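Side-chain contacts in hypothetical protein TT1561 (Thermus thermophilus, PDB 1UF3), which is of unknown function but binds calcium ions and is probably a metal-dependent phosphoesterase of the calcineurin superfamily: residues 23-28 / 57-62; 107-112 / 144-149; 162-167 / 199-204. All blocks are in the same frame, centred on the assembly; numbering follows the deposited sequence.

Interaction 1: residues 23-28 / 57-62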
ATOM      1  N   LYS A  23     -12.464  11.853 -19.447  1.00 31.81           N
ATOM      2  CA  LYS A  23     -12.991  12.262 -18.144  1.00 31.40           C
ATOM      3  C   LYS A  23     -13.407  10.990 -17.400  1.00 28.90           C
ATOM      4  O   LYS A  23     -13.203  10.862 -16.193  1.00 27.88           O
ATOM      5  CB  LYS A  23     -14.210  13.183 -18.307  1.00 34.86           C
ATOM      6  CG  LYS A  23     -13.909  14.572 -18.895  1.00 38.28           C
ATOM      7  CD  LYS A  23     -15.218  15.293 -19.250  1.00 41.95           C
ATOM      8  CE  LYS A  23     -15.001  16.716 -19.759  1.00 43.85           C
ATOM      9  NZ  LYS A  23     -14.713  17.692 -18.670  1.00 44.98           N
ATOM     10  N   PHE A  24     -13.983  10.055 -18.149  1.00 26.72           N
ATOM     11  CA  PHE A  24     -14.441   8.772 -17.615  1.00 26.82           C
ATOM     12  C   PHE A  24     -13.259   8.031 -16.983  1.00 26.98           C
ATOM     13  O   PHE A  24     -13.336   7.568 -15.848  1.00 25.93           O
ATOM     14  CB  PHE A  24     -15.048   7.927 -18.741  1.00 24.30           C
ATOM     15  CG  PHE A  24     -15.448   6.530 -18.319  1.00 23.72           C
ATOM     16  CD1 PHE A  24     -16.544   6.321 -17.487  1.00 22.20           C
ATOM     17  CD2 PHE A  24     -14.708   5.428 -18.739  1.00 23.39           C
ATOM     18  CE1 PHE A  24     -16.906   5.028 -17.069  1.00 23.93           C
ATOM     19  CE2 PHE A  24     -15.056   4.123 -18.331  1.00 25.00           C
ATOM     20  CZ  PHE A  24     -16.161   3.926 -17.491  1.00 22.85           C
ATOM     21  N   VAL A  25     -12.166   7.939 -17.730  1.00 26.70           N
ATOM     22  CA  VAL A  25     -10.954   7.271 -17.257  1.00 27.07           C
ATOM     23  C   VAL A  25     -10.393   7.950 -16.012  1.00 29.21           C
ATOM     24  O   VAL A  25      -9.963   7.268 -15.075  1.00 30.24           O
ATOM     25  CB  VAL A  25      -9.888   7.230 -18.379  1.00 25.06           C
ATOM     26  CG1 VAL A  25      -8.536   6.806 -17.831  1.00 25.03           C
ATOM     27  CG2 VAL A  25     -10.343   6.264 -19.455  1.00 22.80           C
ATOM     28  N   LYS A  26     -10.409   9.281 -15.985  1.00 29.27           N
ATOM     29  CA  LYS A  26      -9.908  10.014 -14.828  1.00 33.12           C
ATOM     30  C   LYS A  26     -10.787   9.903 -13.580  1.00 34.32           C
ATOM     31  O   LYS A  26     -10.430  10.401 -12.514  1.00 37.14           O
ATOM     32  CB  LYS A  26      -9.714  11.483 -15.175  1.00 35.32           C
ATOM     33  CG  LYS A  26      -8.673  11.698 -16.230  1.00 39.07           C
ATOM     34  CD  LYS A  26      -8.195  13.135 -16.224  1.00 41.77           C
ATOM     35  CE  LYS A  26      -7.101  13.346 -17.246  1.00 43.87           C
ATOM     36  NZ  LYS A  26      -6.711  14.787 -17.324  1.00 47.66           N
ATOM     37  N   LEU A  27     -11.931   9.246 -13.709  1.00 34.44           N
ATOM     38  CA  LEU A  27     -12.832   9.066 -12.582  1.00 34.73           C
ATOM     39  C   LEU A  27     -12.396   7.885 -11.726  1.00 33.02           C
ATOM     40  O   LEU A  27     -12.693   7.831 -10.532  1.00 31.97           O
ATOM     41  CB  LEU A  27     -14.245   8.733 -13.054  1.00 34.42           C
ATOM     42  CG  LEU A  27     -15.069   9.639 -13.946  1.00 34.20           C
ATOM     43  CD1 LEU A  27     -16.326   8.877 -14.297  1.00 36.74           C
ATOM     44  CD2 LEU A  27     -15.409  10.926 -13.238  1.00 34.65           C
ATOM     45  N   ALA A  28     -11.733   6.924 -12.361  1.00 30.36           N
ATOM     46  CA  ALA A  28     -11.332   5.706 -11.684  1.00 29.07           C
ATOM     47  C   ALA A  28     -10.537   5.876 -10.392  1.00 27.41           C
ATOM     48  O   ALA A  28     -10.895   5.290  -9.385  1.00 27.47           O
ATOM     49  CB  ALA A  28     -10.580   4.779 -12.669  1.00 29.40           C
ATOM     50  N   ARG A  57      -5.566   4.340 -26.508  1.00 27.83           N
ATOM     51  CA  ARG A  57      -4.451   5.010 -25.848  1.00 28.78           C
ATOM     52  C   ARG A  57      -4.965   5.728 -24.596  1.00 27.13           C
ATOM     53  O   ARG A  57      -4.330   5.703 -23.533  1.00 25.36           O
ATOM     54  CB  ARG A  57      -3.813   6.018 -26.804  1.00 33.35           C
ATOM     55  CG  ARG A  57      -2.610   6.716 -26.227  1.00 40.23           C
ATOM     56  CD  ARG A  57      -1.340   6.351 -26.982  1.00 46.73           C
ATOM     57  NE  ARG A  57      -0.154   6.792 -26.242  1.00 52.05           N
ATOM     58  CZ  ARG A  57       1.101   6.534 -26.596  1.00 53.69           C
ATOM     59  NH1 ARG A  57       1.358   5.832 -27.696  1.00 53.53           N
ATOM     60  NH2 ARG A  57       2.101   6.971 -25.838  1.00 54.66           N
ATOM     61  N   ILE A  58      -6.116   6.379 -24.736  1.00 25.01           N
ATOM     62  CA  ILE A  58      -6.737   7.099 -23.629  1.00 23.33           C
ATOM     63  C   ILE A  58      -7.242   6.112 -22.570  1.00 22.19           C
ATOM     64  O   ILE A  58      -7.041   6.332 -21.389  1.00 23.18           O
ATOM     65  CB  ILE A  58      -7.919   7.990 -24.144  1.00 24.65           C
ATOM     66  CG1 ILE A  58      -7.353   9.309 -24.678  1.00 25.66           C
ATOM     67  CG2 ILE A  58      -8.955   8.246 -23.029  1.00 21.43           C
ATOM     68  CD1 ILE A  58      -8.289  10.048 -25.617  1.00 29.15           C
ATOM     69  N   LEU A  59      -7.868   5.021 -22.999  1.00 21.71           N
ATOM     70  CA  LEU A  59      -8.382   4.027 -22.050  1.00 25.23           C
ATOM     71  C   LEU A  59      -7.246   3.362 -21.277  1.00 25.93           C
ATOM     72  O   LEU A  59      -7.388   3.057 -20.092  1.00 25.27           O
ATOM     73  CB  LEU A  59      -9.169   2.958 -22.783  1.00 26.07           C
ATOM     74  CG  LEU A  59     -10.361   2.273 -22.110  1.00 28.15           C
ATOM     75  CD1 LEU A  59     -10.548   0.939 -22.789  1.00 27.06           C
ATOM     76  CD2 LEU A  59     -10.170   2.092 -20.631  1.00 30.73           C
ATOM     77  N   SER A  60      -6.115   3.166 -21.960  1.00 26.10           N
ATOM     78  CA  SER A  60      -4.931   2.529 -21.373  1.00 26.35           C
ATOM     79  C   SER A  60      -4.350   3.284 -20.179  1.00 26.02           C
ATOM     80  O   SER A  60      -3.625   2.701 -19.367  1.00 27.00           O
ATOM     81  CB  SER A  60      -3.837   2.346 -22.443  1.00 23.64           C
ATOM     82  OG  SER A  60      -3.125   3.568 -22.651  1.00 23.60           O
ATOM     83  N   GLU A  61      -4.667   4.570 -20.056  1.00 25.52           N
ATOM     84  CA  GLU A  61      -4.165   5.372 -18.940  1.00 26.49           C
ATOM     85  C   GLU A  61      -4.699   4.923 -17.567  1.00 24.96           C
ATOM     86  O   GLU A  61      -4.094   5.202 -16.525  1.00 22.34           O
ATOM     87  CB  GLU A  61      -4.531   6.844 -19.153  1.00 32.03           C
ATOM     88  CG  GLU A  61      -3.937   7.454 -20.427  1.00 38.34           C
ATOM     89  CD  GLU A  61      -2.668   8.233 -20.159  1.00 44.07           C
ATOM     90  OE1 GLU A  61      -1.801   7.722 -19.408  1.00 47.64           O
ATOM     91  OE2 GLU A  61      -2.535   9.354 -20.705  1.00 46.51           O
ATOM     92  N   ALA A  62      -5.845   4.255 -17.573  1.00 22.60           N
ATOM     93  CA  ALA A  62      -6.462   3.767 -16.342  1.00 21.80           C
ATOM     94  C   ALA A  62      -5.561   2.853 -15.505  1.00 21.39           C
ATOM     95  O   ALA A  62      -5.550   2.951 -14.279  1.00 22.49           O
ATOM     96  CB  ALA A  62      -7.735   3.020 -16.678  1.00 17.31           C
TER
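Val25 carries this contact, packing against Ile58, Leu59 and Ala62. Its CB points at residues 57-62 but stops short of them, and the two methyls do the touching. CG1 lies anti to the backbone N (chi1 168°), which puts it beside the carbonyl carbon and leans it to Ala62. Val25 CG1 comes 3.7 Å from Ala62 N and 4.0 Å from Ala62 CB. Val25 CG1 also passes 4.2 Å from Glu61 CB, while the carboxylate of Glu61 leads away. CG2 is the branch beside the backbone N and leans to Ile58 and Leu59 on the same stretch of backbone. Val25 CG2 lies 3.8 Å from Ile58 O and 3.9 Å from Leu59 CA. Ile58 O is near both methyls. The side chains of Ile58 and Leu59 approach more loosely, with Ile58 CG2 4.3 Å from Val25 CG2.

The contact joins the end of helix 18-25 to residues 58-62, at and beyond the last turn of helix 49-59. These helices belong to successive beta-alpha-beta crossovers. Helices 18-25 and 27-31 lie between strands 7-12 and 35-39. Helix 49-59 lies between strands 35-39 and 66-69. Val25 thus fills the seam between neighbouring helices packed beside the sheet. The polar atoms under its methyls are already paired: Ile58 O accepts from Glu61 N, and Ala62 N donates to Leu59 O at 3.2 Å.

With an alanine here both methyls go, and a gap would probably open between the helices, with Ala62 CB and Ile58 CG2 losing an apolar partner. Ile58 also packs on Leu18, Leu21 and Glu22 of helix 18-25, which extends the same seam toward the start of that helix. Arg218 of a second subunit packs against Arg57 and Glu61.

Interaction 2: residues 107-112 / 144-149; sequences PYLVAG and WELKDY
At the edge of a beta-alpha-beta unit, Pro107 and Leu109 meet Leu146 and Tyr149. Pro107 comes just before strand 108-118, and Leu109 lies in it. The second pair lies in the loop that leads from helix 133-140 to the parallel neighbour strand 151-155. Leu109 holds the middle. Leu109 CB lies 3.8 Å from Tyr149 CB. A chi1 of 176° swings Leu109 CG away from its own N, and a chi2 of 53° turns both methyls to Leu146. Leu109 CD1 is 3.8 Å from Leu146 CD1, and Leu109 CD2 is 3.9 Å from the same methyl, so that Leu146 CD1 faces both branches. The two leucines cross at about a right angle. Pro107, which follows a cis peptide bond, places CG at the edge of the Tyr149 ring, 4.0 Å from Tyr149 CD2 and near the ring plane.

Phe103 of strand 101-104 also meets the tyrosine ring, with planes at about 45°, and Phe101 touches both leucines. Leu146 further packs on Leu146 of a fourth subunit. The side-chain contact is wholly apolar and has no directional bond. Its fit rests on shape, while backbone bonds from Leu109 to Pro150 and Ile152 fix the strand pairing beside it.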
ATOM      1  N   PRO A 107     -12.715 -15.036  -7.728  1.00 25.46           N
ATOM      2  CA  PRO A 107     -12.533 -14.804  -9.166  1.00 25.89           C
ATOM      3  C   PRO A 107     -13.829 -14.550  -9.940  1.00 26.69           C
ATOM      4  O   PRO A 107     -14.923 -14.867  -9.459  1.00 26.23           O
ATOM      5  CB  PRO A 107     -11.854 -16.085  -9.637  1.00 24.85           C
ATOM      6  CG  PRO A 107     -12.486 -17.133  -8.749  1.00 24.67           C
ATOM      7  CD  PRO A 107     -12.585 -16.465  -7.393  1.00 24.91           C
ATOM      8  N   TYR A 108     -13.691 -13.961 -11.127  1.00 23.60           N
ATOM      9  CA  TYR A 108     -14.831 -13.727 -12.012  1.00 22.09           C
ATOM     10  C   TYR A 108     -14.415 -14.120 -13.415  1.00 21.05           C
ATOM     11  O   TYR A 108     -13.326 -13.795 -13.850  1.00 21.65           O
ATOM     12  CB  TYR A 108     -15.275 -12.264 -12.001  1.00 19.06           C
ATOM     13  CG  TYR A 108     -15.775 -11.809 -10.656  1.00 20.08           C
ATOM     14  CD1 TYR A 108     -14.957 -11.087  -9.804  1.00 21.75           C
ATOM     15  CD2 TYR A 108     -17.071 -12.122 -10.222  1.00 18.58           C
ATOM     16  CE1 TYR A 108     -15.401 -10.686  -8.545  1.00 21.82           C
ATOM     17  CE2 TYR A 108     -17.520 -11.711  -8.975  1.00 21.27           C
ATOM     18  CZ  TYR A 108     -16.679 -10.997  -8.144  1.00 23.52           C
ATOM     19  OH  TYR A 108     -17.102 -10.573  -6.901  1.00 24.78           O
ATOM     20  N   LEU A 109     -15.281 -14.851 -14.099  1.00 21.28           N
ATOM     21  CA  LEU A 109     -15.047 -15.271 -15.466  1.00 20.79           C
ATOM     22  C   LEU A 109     -15.796 -14.212 -16.314  1.00 22.37           C
ATOM     23  O   LEU A 109     -17.042 -14.165 -16.312  1.00 22.63           O
ATOM     24  CB  LEU A 109     -15.628 -16.676 -15.674  1.00 18.67           C
ATOM     25  CG  LEU A 109     -15.573 -17.294 -17.080  1.00 20.39           C
ATOM     26  CD1 LEU A 109     -14.145 -17.231 -17.598  1.00 19.10           C
ATOM     27  CD2 LEU A 109     -16.066 -18.737 -17.048  1.00 18.35           C
ATOM     28  N   VAL A 110     -15.033 -13.343 -16.983  1.00 21.20           N
ATOM     29  CA  VAL A 110     -15.590 -12.269 -17.810  1.00 19.55           C
ATOM     30  C   VAL A 110     -15.639 -12.661 -19.282  1.00 22.42           C
ATOM     31  O   VAL A 110     -14.653 -13.103 -19.863  1.00 21.75           O
ATOM     32  CB  VAL A 110     -14.777 -10.980 -17.641  1.00 21.13           C
ATOM     33  CG1 VAL A 110     -15.448  -9.797 -18.409  1.00 20.19           C
ATOM     34  CG2 VAL A 110     -14.648 -10.648 -16.167  1.00 17.67           C
ATOM     35  N   ALA A 111     -16.815 -12.527 -19.886  1.00 21.03           N
ATOM     36  CA  ALA A 111     -16.980 -12.890 -21.281  1.00 20.32           C
ATOM     37  C   ALA A 111     -18.034 -12.009 -21.937  1.00 21.78           C
ATOM     38  O   ALA A 111     -18.834 -11.351 -21.255  1.00 20.64           O
ATOM     39  CB  ALA A 111     -17.401 -14.336 -21.398  1.00 15.90           C
ATOM     40  N   GLY A 112     -18.054 -12.016 -23.261  1.00 22.07           N
ATOM     41  CA  GLY A 112     -19.053 -11.213 -23.940  1.00 22.33           C
ATOM     42  C   GLY A 112     -19.316 -11.557 -25.388  1.00 21.41           C
ATOM     43  O   GLY A 112     -18.643 -12.400 -26.003  1.00 19.56           O
ATOM     44  N   TRP A 144     -18.811 -23.497 -20.474  1.00 23.26           N
ATOM     45  CA  TRP A 144     -19.240 -24.624 -19.661  1.00 25.20           C
ATOM     46  C   TRP A 144     -18.059 -25.523 -19.303  1.00 26.50           C
ATOM     47  O   TRP A 144     -18.148 -26.305 -18.364  1.00 26.74           O
ATOM     48  CB  TRP A 144     -20.309 -25.462 -20.386  1.00 24.96           C
ATOM     49  CG  TRP A 144     -21.636 -24.750 -20.589  1.00 27.88           C
ATOM     50  CD1 TRP A 144     -22.284 -24.546 -21.782  1.00 28.67           C
ATOM     51  CD2 TRP A 144     -22.489 -24.201 -19.574  1.00 27.16           C
ATOM     52  NE1 TRP A 144     -23.488 -23.909 -21.566  1.00 29.31           N
ATOM     53  CE2 TRP A 144     -23.637 -23.683 -20.224  1.00 28.65           C
ATOM     54  CE3 TRP A 144     -22.398 -24.097 -18.180  1.00 28.01           C
ATOM     55  CZ2 TRP A 144     -24.680 -23.068 -19.527  1.00 29.67           C
ATOM     56  CZ3 TRP A 144     -23.435 -23.487 -17.485  1.00 29.13           C
ATOM     57  CH2 TRP A 144     -24.563 -22.977 -18.161  1.00 29.78           C
ATOM     58  N   GLU A 145     -16.957 -25.418 -20.046  1.00 27.29           N
ATOM     59  CA  GLU A 145     -15.788 -26.244 -19.758  1.00 27.85           C
ATOM     60  C   GLU A 145     -15.086 -25.699 -18.516  1.00 27.37           C
ATOM     61  O   GLU A 145     -14.364 -26.420 -17.834  1.00 26.43           O
ATOM     62  CB  GLU A 145     -14.803 -26.236 -20.937  1.00 29.52           C
ATOM     63  CG  GLU A 145     -15.418 -26.545 -22.296  1.00 33.47           C
ATOM     64  CD  GLU A 145     -15.183 -27.969 -22.793  1.00 36.43           C
ATOM     65  OE1 GLU A 145     -14.621 -28.811 -22.055  1.00 37.29           O
ATOM     66  OE2 GLU A 145     -15.575 -28.243 -23.951  1.00 38.70           O
ATOM     67  N   LEU A 146     -15.296 -24.419 -18.235  1.00 25.45           N
ATOM     68  CA  LEU A 146     -14.672 -23.777 -17.088  1.00 26.36           C
ATOM     69  C   LEU A 146     -15.601 -23.932 -15.884  1.00 27.30           C
ATOM     70  O   LEU A 146     -16.716 -23.418 -15.878  1.00 27.00           O
ATOM     71  CB  LEU A 146     -14.395 -22.299 -17.411  1.00 26.23           C
ATOM     72  CG  LEU A 146     -13.667 -22.110 -18.755  1.00 28.03           C
ATOM     73  CD1 LEU A 146     -13.211 -20.673 -18.917  1.00 26.67           C
ATOM     74  CD2 LEU A 146     -12.455 -23.055 -18.824  1.00 29.29           C
ATOM     75  N   LYS A 147     -15.112 -24.608 -14.849  1.00 26.93           N
ATOM     76  CA  LYS A 147     -15.914 -24.920 -13.668  1.00 26.84           C
ATOM     77  C   LYS A 147     -15.974 -24.005 -12.443  1.00 26.30           C
ATOM     78  O   LYS A 147     -14.969 -23.481 -11.973  1.00 25.50           O
ATOM     79  CB  LYS A 147     -15.535 -26.336 -13.184  1.00 27.63           C
ATOM     80  CG  LYS A 147     -15.638 -27.431 -14.248  1.00 29.12           C
ATOM     81  CD  LYS A 147     -16.998 -27.385 -14.942  1.00 33.66           C
ATOM     82  CE  LYS A 147     -17.386 -28.714 -15.583  1.00 35.66           C
ATOM     83  NZ  LYS A 147     -16.494 -29.152 -16.687  1.00 38.81           N
ATOM     84  N   ASP A 148     -17.188 -23.826 -11.927  1.00 27.85           N
ATOM     85  CA  ASP A 148     -17.424 -23.062 -10.702  1.00 28.62           C
ATOM     86  C   ASP A 148     -16.995 -21.608 -10.634  1.00 28.33           C
ATOM     87  O   ASP A 148     -16.532 -21.149  -9.581  1.00 27.65           O
ATOM     88  CB  ASP A 148     -16.778 -23.795  -9.514  1.00 32.44           C
ATOM     89  CG  ASP A 148     -17.079 -25.285  -9.524  1.00 37.81           C
ATOM     90  OD1 ASP A 148     -18.250 -25.646  -9.779  1.00 36.18           O
ATOM     91  OD2 ASP A 148     -16.144 -26.092  -9.285  1.00 41.69           O
ATOM     92  N   TYR A 149     -17.140 -20.862 -11.720  1.00 24.93           N
ATOM     93  CA  TYR A 149     -16.750 -19.465 -11.655  1.00 22.49           C
ATOM     94  C   TYR A 149     -17.950 -18.538 -11.783  1.00 22.11           C
ATOM     95  O   TYR A 149     -18.802 -18.750 -12.621  1.00 22.89           O
ATOM     96  CB  TYR A 149     -15.772 -19.110 -12.789  1.00 22.86           C
ATOM     97  CG  TYR A 149     -14.403 -19.772 -12.743  1.00 22.42           C
ATOM     98  CD1 TYR A 149     -14.126 -20.909 -13.492  1.00 20.55           C
ATOM     99  CD2 TYR A 149     -13.389 -19.239 -11.970  1.00 22.91           C
ATOM    100  CE1 TYR A 149     -12.873 -21.493 -13.474  1.00 23.12           C
ATOM    101  CE2 TYR A 149     -12.132 -19.813 -11.943  1.00 24.66           C
ATOM    102  CZ  TYR A 149     -11.877 -20.932 -12.694  1.00 23.71           C
ATOM    103  OH  TYR A 149     -10.607 -21.469 -12.678  1.00 25.79           O
TER

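Interaction 3: residues 162-167 / 199-204; sequences KGLNEQ and SWVVVP
A single leucine of a surface loop, Leu164, packs here on Val201 and Val203 of strand 199-203. The loop runs from strand 151-155 to helix 170-179, and the strand belongs to the second sheet of the fold. Leu164 turns CG away from its own carbonyl carbon (chi1 -67°), and an extended chi2 of 178° sends the methyls out to the strand. Leu164 CD1 presses on Val201, 3.5 Å from Val201 CG1, a tight approach for two methyls, and 4.0 Å from Val201 CB. Leu164 CD2 reaches the next residue on this face more loosely, 4.4 Å from Val203 CG2. Val202, between the two valines, points the other way and touches Leu222 of strand 221-226 in the other sheet.

In the loop, Asn165 OD1 accepts from Gln167 N at 2.7 Å, an Asx turn with an N-H...O angle of 144°. His161 ND1 accepts from the backbone N of Gly163 and of Leu164, which helps to set where the leucine starts. Lys192, Glu194 and Met158 also touch Leu164. Contact with the strand is purely apolar. Polar bonds within the loop probably help to hold its shape, while Leu164 supplies the grip on the valines.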
ATOM      1  N   LYS A 162     -39.537  -7.081 -18.688  1.00 33.65           N
ATOM      2  CA  LYS A 162     -40.658  -6.180 -18.453  1.00 36.55           C
ATOM      3  C   LYS A 162     -40.256  -4.933 -17.670  1.00 36.67           C
ATOM      4  O   LYS A 162     -40.882  -3.878 -17.793  1.00 38.04           O
ATOM      5  CB  LYS A 162     -41.798  -6.931 -17.747  1.00 37.60           C
ATOM      6  CG  LYS A 162     -42.370  -8.081 -18.575  1.00 38.38           C
ATOM      7  CD  LYS A 162     -43.795  -8.449 -18.143  1.00 42.31           C
ATOM      8  CE  LYS A 162     -44.388  -9.536 -19.045  1.00 44.48           C
ATOM      9  NZ  LYS A 162     -45.820  -9.841 -18.721  1.00 46.85           N
ATOM     10  N   GLY A 163     -39.199  -5.042 -16.876  1.00 36.46           N
ATOM     11  CA  GLY A 163     -38.743  -3.893 -16.121  1.00 35.45           C
ATOM     12  C   GLY A 163     -37.837  -2.978 -16.936  1.00 36.82           C
ATOM     13  O   GLY A 163     -38.098  -1.783 -17.021  1.00 37.61           O
ATOM     14  N   LEU A 164     -36.798  -3.541 -17.559  1.00 36.17           N
ATOM     15  CA  LEU A 164     -35.806  -2.786 -18.352  1.00 35.23           C
ATOM     16  C   LEU A 164     -36.136  -2.413 -19.799  1.00 34.59           C
ATOM     17  O   LEU A 164     -35.839  -1.301 -20.241  1.00 33.84           O
ATOM     18  CB  LEU A 164     -34.468  -3.542 -18.382  1.00 36.13           C
ATOM     19  CG  LEU A 164     -33.651  -3.709 -17.102  1.00 36.74           C
ATOM     20  CD1 LEU A 164     -32.416  -4.537 -17.397  1.00 39.48           C
ATOM     21  CD2 LEU A 164     -33.247  -2.355 -16.574  1.00 38.25           C
ATOM     22  N   ASN A 165     -36.699  -3.352 -20.548  1.00 34.66           N
ATOM     23  CA  ASN A 165     -37.027  -3.111 -21.948  1.00 35.70           C
ATOM     24  C   ASN A 165     -37.932  -4.196 -22.523  1.00 35.91           C
ATOM     25  O   ASN A 165     -37.473  -5.285 -22.901  1.00 34.62           O
ATOM     26  CB  ASN A 165     -35.743  -3.014 -22.787  1.00 36.79           C
ATOM     27  CG  ASN A 165     -36.018  -2.683 -24.250  1.00 38.91           C
ATOM     28  OD1 ASN A 165     -37.159  -2.734 -24.715  1.00 39.36           O
ATOM     29  ND2 ASN A 165     -34.965  -2.354 -24.985  1.00 38.24           N
ATOM     30  N   GLU A 166     -39.219  -3.855 -22.597  1.00 36.60           N
ATOM     31  CA  GLU A 166     -40.293  -4.704 -23.107  1.00 38.02           C
ATOM     32  C   GLU A 166     -40.056  -5.123 -24.557  1.00 36.84           C
ATOM     33  O   GLU A 166     -40.674  -6.069 -25.048  1.00 34.40           O
ATOM     34  CB  GLU A 166     -41.623  -3.926 -22.985  1.00 42.20           C
ATOM     35  CG  GLU A 166     -42.846  -4.570 -23.628  1.00 46.76           C
ATOM     36  CD  GLU A 166     -43.397  -5.737 -22.823  1.00 49.69           C
ATOM     37  OE1 GLU A 166     -43.787  -5.526 -21.650  1.00 51.26           O
ATOM     38  OE2 GLU A 166     -43.446  -6.864 -23.369  1.00 52.57           O
ATOM     39  N   GLN A 167     -39.163  -4.412 -25.242  1.00 37.45           N
ATOM     40  CA  GLN A 167     -38.839  -4.723 -26.640  1.00 39.13           C
ATOM     41  C   GLN A 167     -37.434  -5.334 -26.762  1.00 38.05           C
ATOM     42  O   GLN A 167     -36.840  -5.361 -27.848  1.00 37.28           O
ATOM     43  CB  GLN A 167     -38.933  -3.458 -27.511  1.00 39.66           C
ATOM     44  CG  GLN A 167     -40.310  -2.764 -27.498  1.00 44.07           C
ATOM     45  CD  GLN A 167     -41.473  -3.714 -27.812  1.00 46.31           C
ATOM     46  OE1 GLN A 167     -41.524  -4.332 -28.881  1.00 47.63           O
ATOM     47  NE2 GLN A 167     -42.408  -3.830 -26.875  1.00 47.38           N
ATOM     48  N   SER A 199     -29.609 -13.329 -11.943  1.00 25.09           N
ATOM     49  CA  SER A 199     -28.649 -12.435 -12.616  1.00 21.98           C
ATOM     50  C   SER A 199     -28.959 -10.954 -12.461  1.00 21.04           C
ATOM     51  O   SER A 199     -30.091 -10.535 -12.663  1.00 20.49           O
ATOM     52  CB  SER A 199     -28.590 -12.725 -14.120  1.00 20.19           C
ATOM     53  OG  SER A 199     -28.422 -14.100 -14.421  1.00 20.84           O
ATOM     54  N   TRP A 200     -27.946 -10.166 -12.111  1.00 20.02           N
ATOM     55  CA  TRP A 200     -28.077  -8.725 -11.960  1.00 19.33           C
ATOM     56  C   TRP A 200     -27.784  -8.098 -13.336  1.00 20.79           C
ATOM     57  O   TRP A 200     -26.664  -8.186 -13.847  1.00 21.37           O
ATOM     58  CB  TRP A 200     -27.076  -8.216 -10.924  1.00 18.34           C
ATOM     59  CG  TRP A 200     -27.146  -6.733 -10.611  1.00 18.31           C
ATOM     60  CD1 TRP A 200     -28.273  -5.955 -10.553  1.00 17.41           C
ATOM     61  CD2 TRP A 200     -26.058  -5.882 -10.204  1.00 19.25           C
ATOM     62  NE1 TRP A 200     -27.960  -4.694 -10.131  1.00 20.13           N
ATOM     63  CE2 TRP A 200     -26.608  -4.615  -9.908  1.00 18.49           C
ATOM     64  CE3 TRP A 200     -24.677  -6.072 -10.053  1.00 20.61           C
ATOM     65  CZ2 TRP A 200     -25.835  -3.547  -9.469  1.00 19.80           C
ATOM     66  CZ3 TRP A 200     -23.891  -4.992  -9.604  1.00 18.31           C
ATOM     67  CH2 TRP A 200     -24.473  -3.753  -9.320  1.00 21.85           C
ATOM     68  N   VAL A 201     -28.795  -7.497 -13.950  1.00 21.29           N
ATOM     69  CA  VAL A 201     -28.619  -6.870 -15.260  1.00 20.82           C
ATOM     70  C   VAL A 201     -28.548  -5.368 -15.084  1.00 21.42           C
ATOM     71  O   VAL A 201     -29.471  -4.732 -14.552  1.00 21.61           O
ATOM     72  CB  VAL A 201     -29.757  -7.214 -16.213  1.00 21.28           C
ATOM     73  CG1 VAL A 201     -29.522  -6.543 -17.572  1.00 21.51           C
ATOM     74  CG2 VAL A 201     -29.859  -8.704 -16.363  1.00 20.57           C
ATOM     75  N   VAL A 202     -27.436  -4.809 -15.540  1.00 20.89           N
ATOM     76  CA  VAL A 202     -27.165  -3.392 -15.413  1.00 20.99           C
ATOM     77  C   VAL A 202     -26.993  -2.659 -16.740  1.00 23.22           C
ATOM     78  O   VAL A 202     -26.313  -3.136 -17.657  1.00 24.03           O
ATOM     79  CB  VAL A 202     -25.864  -3.150 -14.581  1.00 21.11           C
ATOM     80  CG1 VAL A 202     -25.533  -1.645 -14.541  1.00 19.61           C
ATOM     81  CG2 VAL A 202     -26.027  -3.731 -13.146  1.00 20.44           C
ATOM     82  N   VAL A 203     -27.643  -1.502 -16.822  1.00 21.78           N
ATOM     83  CA  VAL A 203     -27.543  -0.604 -17.965  1.00 22.70           C
ATOM     84  C   VAL A 203     -26.723   0.471 -17.274  1.00 21.29           C
ATOM     85  O   VAL A 203     -27.236   1.255 -16.475  1.00 22.60           O
ATOM     86  CB  VAL A 203     -28.950  -0.084 -18.394  1.00 23.13           C
ATOM     87  CG1 VAL A 203     -28.815   1.047 -19.377  1.00 23.24           C
ATOM     88  CG2 VAL A 203     -29.745  -1.227 -19.020  1.00 22.15           C
ATOM     89  N   PRO A 204     -25.411   0.487 -17.528  1.00 22.06           N
ATOM     90  CA  PRO A 204     -24.538   1.467 -16.891  1.00 21.66           C
ATOM     91  C   PRO A 204     -24.679   2.904 -17.331  1.00 22.92           C
ATOM     92  O   PRO A 204     -24.230   3.806 -16.637  1.00 21.20           O
ATOM     93  CB  PRO A 204     -23.150   0.902 -17.167  1.00 23.42           C
ATOM     94  CG  PRO A 204     -23.313   0.301 -18.514  1.00 23.54           C
ATOM     95  CD  PRO A 204     -24.636  -0.435 -18.376  1.00 23.34           C
TER

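All three contacts are apolar across their segments, but they sit in different parts of the fold. Interaction 1 joins two helices beside the first sheet. Interactions 2 and 3 both reach the second sheet, where each sets a loop against a strand. Interactions 1 and 3 are buried, and each depends on one branched side chain. Interaction 2 is partly buried, uses four side chains including an aromatic ring, and lies near other subunits. Other subunits also touch the segments of interaction 1, but none touches those of interaction 3. The contacts are separate: the nearest atoms of interactions 1 and 3 are about 7 Å apart, and those of 2 and 3 about 9 Å.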